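Local coordinates for periplasmic divalent cation tolerance protein CutA (PDB 1UKU) that helps the cell resist heavy metals, assembling as a homotrimer that binds a copper ion at the interface between two trimers, at residues H35-W40 with D48-A53; T7-E12 with H73-P78. One frame throughout, in Å; residues are numbered along the deposited sequence.

Interaction 1 of 2, residues H35-W40 with D48-A53; sequences HRAFYW and DKEVGA. With CU (copper (II) ion), chain B.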
loop_
_atom_site.group_PDB
_atom_site.type_symbol
_atom_site.label_atom_id
_atom_site.label_comp_id
_atom_site.label_asym_id
_atom_site.label_seq_id
_atom_site.Cartn_x
_atom_site.Cartn_y
_atom_site.Cartn_z
ATOM N N HIS A 35 3.886 9.905 5.605
ATOM C CA HIS A 35 4.410 8.832 6.445
ATOM C C HIS A 35 5.729 9.277 7.035
ATOM O O HIS A 35 6.276 10.313 6.646
ATOM C CB HIS A 35 4.561 7.508 5.682
ATOM C CG HIS A 35 5.573 7.554 4.582
ATOM N ND1 HIS A 35 5.251 7.363 3.256
ATOM C CD2 HIS A 35 6.916 7.735 4.623
ATOM C CE1 HIS A 35 6.349 7.496 2.525
ATOM N NE2 HIS A 35 7.378 7.691 3.330
ATOM N N ARG A 36 6.216 8.506 7.985
ATOM C CA ARG A 36 7.545 8.695 8.559
ATOM C C ARG A 36 8.435 7.572 8.071
ATOM O O ARG A 36 8.123 6.365 8.204
ATOM C CB ARG A 36 7.465 8.714 10.084
ATOM C CG ARG A 36 6.762 9.982 10.569
ATOM C CD ARG A 36 6.393 9.953 12.004
ATOM N NE ARG A 36 6.069 11.290 12.486
ATOM C CZ ARG A 36 4.879 11.868 12.423
ATOM N NH1 ARG A 36 3.830 11.249 11.882
ATOM N NH2 ARG A 36 4.736 13.102 12.921
ATOM N N ALA A 37 9.563 7.939 7.484
ATOM C CA ALA A 37 10.505 6.981 6.919
ATOM C C ALA A 37 11.698 6.782 7.863
ATOM O O ALA A 37 12.171 7.724 8.446
ATOM C CB ALA A 37 11.003 7.434 5.574
ATOM N N PHE A 38 12.164 5.555 7.976
ATOM C CA PHE A 38 13.325 5.184 8.746
ATOM C C PHE A 38 14.246 4.377 7.875
ATOM O O PHE A 38 13.817 3.454 7.180
ATOM C CB PHE A 38 12.932 4.381 9.974
ATOM C CG PHE A 38 12.068 5.136 10.924
ATOM C CD1 PHE A 38 10.707 5.240 10.713
ATOM C CD2 PHE A 38 12.619 5.756 12.016
ATOM C CE1 PHE A 38 9.915 5.971 11.553
ATOM C CE2 PHE A 38 11.807 6.496 12.885
ATOM C CZ PHE A 38 10.457 6.588 12.632
ATOM N N TYR A 39 15.527 4.747 7.861
ATOM C CA TYR A 39 16.483 4.076 6.995
ATOM C C TYR A 39 17.886 4.418 7.492
ATOM O O TYR A 39 18.042 5.176 8.434
ATOM C CB TYR A 39 16.276 4.475 5.535
ATOM C CG TYR A 39 16.293 5.963 5.327
ATOM C CD1 TYR A 39 15.127 6.689 5.382
ATOM C CD2 TYR A 39 17.490 6.648 5.113
ATOM C CE1 TYR A 39 15.132 8.053 5.228
ATOM C CE2 TYR A 39 17.505 8.014 4.945
ATOM C CZ TYR A 39 16.320 8.703 5.023
ATOM O OH TYR A 39 16.317 10.077 4.859
ATOM N N TRP A 40 18.903 3.805 6.886
ATOM C CA TRP A 40 20.300 4.057 7.239
ATOM C C TRP A 40 20.864 5.188 6.423
ATOM O O TRP A 40 20.656 5.240 5.217
ATOM C CB TRP A 40 21.189 2.856 6.935
ATOM C CG TRP A 40 21.058 1.762 7.885
ATOM C CD1 TRP A 40 20.355 0.608 7.703
ATOM C CD2 TRP A 40 21.616 1.701 9.203
ATOM N NE1 TRP A 40 20.462 -0.178 8.822
ATOM C CE2 TRP A 40 21.211 0.473 9.770
ATOM C CE3 TRP A 40 22.403 2.562 9.969
ATOM C CZ2 TRP A 40 21.598 0.075 11.057
ATOM C CZ3 TRP A 40 22.790 2.169 11.259
ATOM C CH2 TRP A 40 22.380 0.942 11.786
ATOM N N ASP A 48 12.937 10.603 8.322
ATOM C CA ASP A 48 12.502 11.749 7.535
ATOM C C ASP A 48 10.986 11.690 7.379
ATOM O O ASP A 48 10.446 10.617 7.081
ATOM C CB ASP A 48 13.172 11.716 6.166
ATOM C CG ASP A 48 12.978 12.985 5.385
ATOM O OD1 ASP A 48 12.764 14.053 6.010
ATOM O OD2 ASP A 48 13.002 13.010 4.133
ATOM N N LYS A 49 10.300 12.806 7.558
ATOM C CA LYS A 49 8.873 12.926 7.242
ATOM C C LYS A 49 8.737 13.141 5.750
ATOM O O LYS A 49 9.437 13.960 5.146
ATOM C CB LYS A 49 8.260 14.096 7.959
ATOM C CG LYS A 49 8.293 13.982 9.435
ATOM C CD LYS A 49 7.497 15.084 10.095
ATOM C CE LYS A 49 5.999 14.975 9.836
ATOM N NZ LYS A 49 5.219 16.074 10.525
ATOM N N GLU A 50 7.865 12.350 5.153
ATOM C CA GLU A 50 7.701 12.305 3.711
ATOM C C GLU A 50 6.231 12.282 3.317
ATOM O O GLU A 50 5.362 12.087 4.137
ATOM C CB GLU A 50 8.359 11.047 3.144
ATOM C CG GLU A 50 9.872 10.937 3.307
ATOM C CD GLU A 50 10.424 9.786 2.484
ATOM O OE1 GLU A 50 9.916 8.659 2.537
ATOM O OE2 GLU A 50 11.402 9.999 1.736
ATOM N N VAL A 51 6.001 12.413 2.010
ATOM C CA VAL A 51 4.683 12.158 1.423
ATOM C C VAL A 51 4.820 10.977 0.477
ATOM O O VAL A 51 5.599 11.057 -0.494
ATOM C CB VAL A 51 4.136 13.414 0.716
ATOM C CG1 VAL A 51 2.796 13.111 0.019
ATOM C CG2 VAL A 51 3.951 14.509 1.766
ATOM N N GLY A 52 4.126 9.894 0.756
ATOM C CA GLY A 52 4.108 8.766 -0.156
ATOM C C GLY A 52 3.057 8.943 -1.226
ATOM O O GLY A 52 2.026 9.551 -0.952
ATOM N N ALA A 53 3.305 8.403 -2.409
ATOM C CA ALA A 53 2.424 8.551 -3.572
ATOM C C ALA A 53 2.190 7.202 -4.217
ATOM O O ALA A 53 3.134 6.504 -4.599
ATOM C CB ALA A 53 3.027 9.496 -4.572
HETATM CU CU CU B . 11.610 15.582 5.597
HETATM O O HOH W 1 5.887 16.044 13.122
HETATM O O HOH W 2 14.730 10.992 2.973
HETATM O O HOH W 3 11.731 15.523 3.807
#
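The long beta hairpin of the CutA fold, made by strands 29-41 and 44-57, carries the copper-binding Asp48, and here His35, Arg36 and Ala37 pair antiparallel with Glu50, Lys49 and Asp48. His35-Glu50 and Ala37-Asp48 are hydrogen-bonded pairs flanking the non-hydrogen-bonded pair Arg36-Lys49. The bond from Ala37 N to Asp48 O is 2.8 Å long.

On the face that holds His35, Ala37, Asp48 and Glu50, the imidazole is turned back across the hairpin, its CG between the backbone N and the carbonyl carbon (chi1 65°). This brings His35 NE2 to 2.8 Å from Glu50 OE1, with the acceptor close to the ring plane and the carboxylate met on its anti side. The ring and carboxylate planes stand 67° apart. Arg33 engages ND1 and Tyr75 binds Glu50 OE2, so both polar ends of this buried pair are satisfied. Next to it, the small Ala37 CB sits 3.5 Å from Glu50 OE1, while Gly52 has no side chain to meet the imidazole, whose CE1 lies 3.7 Å from Gly52 N.

On the other face the arms of Arg36 and Lys49 run alongside each other in the same direction, with Lys49 CE over one face of the guanidinium. Their like charges are close, yet one water accepts from Lys49 NZ and, weakly, from Arg36 NH2. Residues 36-39 also pair antiparallel with a strand of a second subunit, so the sheet runs on across the trimer interface.

Asp48 suits the metal because its short side chain presents an anionic oxygen close to the strand. OD2 accepts from two waters: one also donates to Tyr39 OH, itself hydrogen-bonded to Glu46 of strand 44-57; the other is copper-bound. The ion lies between two trimers, and Asp48 OD1 binds it at 2.0 Å.

Interaction 2 of 2, residues T7-E12 with H73-P78; sequences TFPDWE and HPYDVP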
loop_
_atom_site.group_PDB
_atom_site.type_symbol
_atom_site.label_atom_id
_atom_site.label_comp_id
_atom_site.label_asym_id
_atom_site.label_seq_id
_atom_site.Cartn_x
_atom_site.Cartn_y
_atom_site.Cartn_z
ATOM N N THR A 7 8.151 8.042 -3.007
ATOM C CA THR A 7 8.034 8.915 -1.866
ATOM C C THR A 7 8.690 10.218 -2.174
ATOM O O THR A 7 9.602 10.281 -2.989
ATOM C CB THR A 7 8.625 8.324 -0.593
ATOM O OG1 THR A 7 10.067 8.347 -0.653
ATOM C CG2 THR A 7 8.216 6.885 -0.391
ATOM N N PHE A 8 8.208 11.252 -1.510
ATOM C CA PHE A 8 8.659 12.643 -1.715
ATOM C C PHE A 8 8.951 13.311 -0.379
ATOM O O PHE A 8 8.375 12.942 0.631
ATOM C CB PHE A 8 7.584 13.479 -2.431
ATOM C CG PHE A 8 7.261 13.026 -3.821
ATOM C CD1 PHE A 8 8.051 13.430 -4.883
ATOM C CD2 PHE A 8 6.164 12.177 -4.077
ATOM C CE1 PHE A 8 7.762 13.030 -6.164
ATOM C CE2 PHE A 8 5.879 11.779 -5.394
ATOM C CZ PHE A 8 6.701 12.196 -6.429
ATOM N N PRO A 9 9.849 14.290 -0.369
ATOM C CA PRO A 9 10.197 14.965 0.879
ATOM C C PRO A 9 9.116 15.883 1.445
ATOM O O PRO A 9 9.146 16.096 2.659
ATOM C CB PRO A 9 11.479 15.697 0.506
ATOM C CG PRO A 9 11.301 15.978 -0.923
ATOM C CD PRO A 9 10.726 14.683 -1.472
ATOM N N ASP A 10 8.177 16.387 0.646
ATOM C CA ASP A 10 6.957 16.974 1.214
ATOM C C ASP A 10 5.938 17.164 0.098
ATOM O O ASP A 10 6.086 16.625 -1.016
ATOM C CB ASP A 10 7.175 18.311 1.962
ATOM C CG ASP A 10 6.061 18.620 3.012
ATOM O OD1 ASP A 10 6.007 17.930 4.053
ATOM O OD2 ASP A 10 5.223 19.565 2.895
ATOM N N TRP A 11 4.898 17.923 0.426
ATOM C CA TRP A 11 3.721 18.024 -0.369
ATOM C C TRP A 11 3.938 18.823 -1.622
ATOM O O TRP A 11 3.317 18.515 -2.652
ATOM C CB TRP A 11 2.620 18.692 0.478
ATOM C CG TRP A 11 1.971 17.761 1.436
ATOM C CD1 TRP A 11 2.246 17.619 2.750
ATOM C CD2 TRP A 11 0.994 16.783 1.113
ATOM N NE1 TRP A 11 1.467 16.632 3.290
ATOM C CE2 TRP A 11 0.699 16.086 2.286
ATOM C CE3 TRP A 11 0.324 16.434 -0.070
ATOM C CZ2 TRP A 11 -0.251 15.055 2.315
ATOM C CZ3 TRP A 11 -0.608 15.433 -0.037
ATOM C CH2 TRP A 11 -0.881 14.748 1.132
ATOM N N GLU A 12 4.751 19.873 -1.579
ATOM C CA GLU A 12 4.921 20.715 -2.762
ATOM C C GLU A 12 5.560 19.928 -3.890
ATOM O O GLU A 12 5.070 19.964 -4.999
ATOM C CB GLU A 12 5.719 21.971 -2.459
ATOM C CG GLU A 12 5.814 22.956 -3.617
ATOM C CD GLU A 12 4.492 23.602 -3.998
ATOM O OE1 GLU A 12 3.585 23.781 -3.138
ATOM O OE2 GLU A 12 4.360 23.911 -5.205
ATOM N N HIS A 73 12.158 13.848 -10.050
ATOM C CA HIS A 73 12.157 13.547 -8.613
ATOM C C HIS A 73 13.153 14.414 -7.862
ATOM O O HIS A 73 14.281 14.598 -8.325
ATOM C CB HIS A 73 12.498 12.081 -8.358
ATOM C CG HIS A 73 11.863 11.546 -7.114
ATOM N ND1 HIS A 73 12.216 11.969 -5.853
ATOM C CD2 HIS A 73 10.860 10.655 -6.958
ATOM C CE1 HIS A 73 11.432 11.370 -4.966
ATOM N NE2 HIS A 73 10.597 10.570 -5.619
ATOM N N PRO A 74 12.762 14.932 -6.694
ATOM C CA PRO A 74 13.729 15.655 -5.845
ATOM C C PRO A 74 14.845 14.817 -5.230
ATOM O O PRO A 74 15.866 15.388 -4.812
ATOM C CB PRO A 74 12.862 16.279 -4.751
ATOM C CG PRO A 74 11.558 15.585 -4.800
ATOM C CD PRO A 74 11.383 15.013 -6.171
ATOM N N TYR A 75 14.676 13.504 -5.147
ATOM C CA TYR A 75 15.719 12.642 -4.646
ATOM C C TYR A 75 16.678 12.184 -5.746
ATOM O O TYR A 75 16.233 11.811 -6.815
ATOM C CB TYR A 75 15.122 11.408 -3.956
ATOM C CG TYR A 75 14.367 11.699 -2.669
ATOM C CD1 TYR A 75 14.568 12.869 -1.938
ATOM C CD2 TYR A 75 13.445 10.801 -2.196
ATOM C CE1 TYR A 75 13.915 13.089 -0.748
ATOM C CE2 TYR A 75 12.762 11.013 -1.024
ATOM C CZ TYR A 75 12.980 12.147 -0.294
ATOM O OH TYR A 75 12.245 12.322 0.872
ATOM N N ASP A 76 17.976 12.180 -5.427
ATOM C CA ASP A 76 19.007 11.577 -6.279
ATOM C C ASP A 76 18.717 10.103 -6.534
ATOM O O ASP A 76 18.884 9.612 -7.651
ATOM C CB ASP A 76 20.396 11.657 -5.621
ATOM C CG ASP A 76 20.827 13.065 -5.306
ATOM O OD1 ASP A 76 20.638 13.950 -6.172
ATOM O OD2 ASP A 76 21.416 13.366 -4.235
ATOM N N VAL A 77 18.319 9.393 -5.478
ATOM C CA VAL A 77 18.012 7.970 -5.577
ATOM C C VAL A 77 16.592 7.741 -5.045
ATOM O O VAL A 77 16.405 7.358 -3.889
ATOM C CB VAL A 77 19.047 7.095 -4.828
ATOM C CG1 VAL A 77 18.770 5.619 -5.045
ATOM C CG2 VAL A 77 20.478 7.411 -5.296
ATOM N N PRO A 78 15.593 7.985 -5.877
ATOM C CA PRO A 78 14.209 7.790 -5.424
ATOM C C PRO A 78 13.847 6.335 -5.465
ATOM O O PRO A 78 14.466 5.562 -6.195
ATOM C CB PRO A 78 13.398 8.544 -6.460
ATOM C CG PRO A 78 14.221 8.469 -7.698
ATOM C CD PRO A 78 15.659 8.434 -7.269
#
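Phe8 and His73 lie almost parallel, their planes 6° apart and ring centroids separated by 4.7 Å, in an offset stack that joins the end of strand 2-8 to the loop following helix 62-72. Phe8 CE1 is over one face of the imidazole toward its rim, while Pro78 CB, from the same loop as the histidine, lies over the centre of the opposite face. The flat histidine is thus sandwiched between an aromatic ring and an aliphatic one.

Its edge is used as well. ND1 accepts a nearly straight bond of 3.0 Å from Tyr75 N, lying close to the imidazole plane, which fixes the rotation of the ring. NE2 comes to 2.8 Å from Thr7 O, but the N-H is poorly aimed (115°) and the bond is weak; a second weak bond links NE2 to Thr6.

Pro74 meets Phe8 quite differently, its CD placed at the edge of the phenyl ring and near its plane. Its CG touches Pro9 CD at 3.5 Å, so two rigid rings meet where the strand gives way to the turn before helix 11-23. The side chains of Tyr75 and Pro9 approach from opposite directions: with Tyr75 CG anti to its own carbonyl carbon (chi1 -67°), Pro9 CD lies 3.6 Å from Tyr75 CZ, and the edge near CE2 faces Thr7 OG1. The phenol OH passes close to Pro9 N, which has no hydrogen to offer, and instead bonds to Glu50.

Proline suits both places, since its ring supplies apolar surface without an N-H needing an acceptor. The single polar bond across the contact is weak, so stacking and apolar packing dominate, with histidine serving as stacking surface, as acceptor at ND1 and as weak donor at NE2.

How the interactions relate
Interactions 1 and 2 have centres 10 Å apart and both reach one sheet, in which strands 44-57 and 2-8 are neighbours; the loop 73-78 lies against it. The backbone joins them where Val51 N lies 2.8 Å from Phe8 O, in a probable hydrogen bond. Side chains join them at Glu50, whose OE2 lies 2.6 Å from Tyr75 OH, also probably hydrogen-bonded; this carboxylate thus connects the histidine of 35-40 with the tyrosine of 73-78. The same phenol oxygen packs 3.4 Å from Asp48 OD2, the carboxylate oxygen not bound to copper. The side chain of Pro9 is about 5 Å from the copper ion itself.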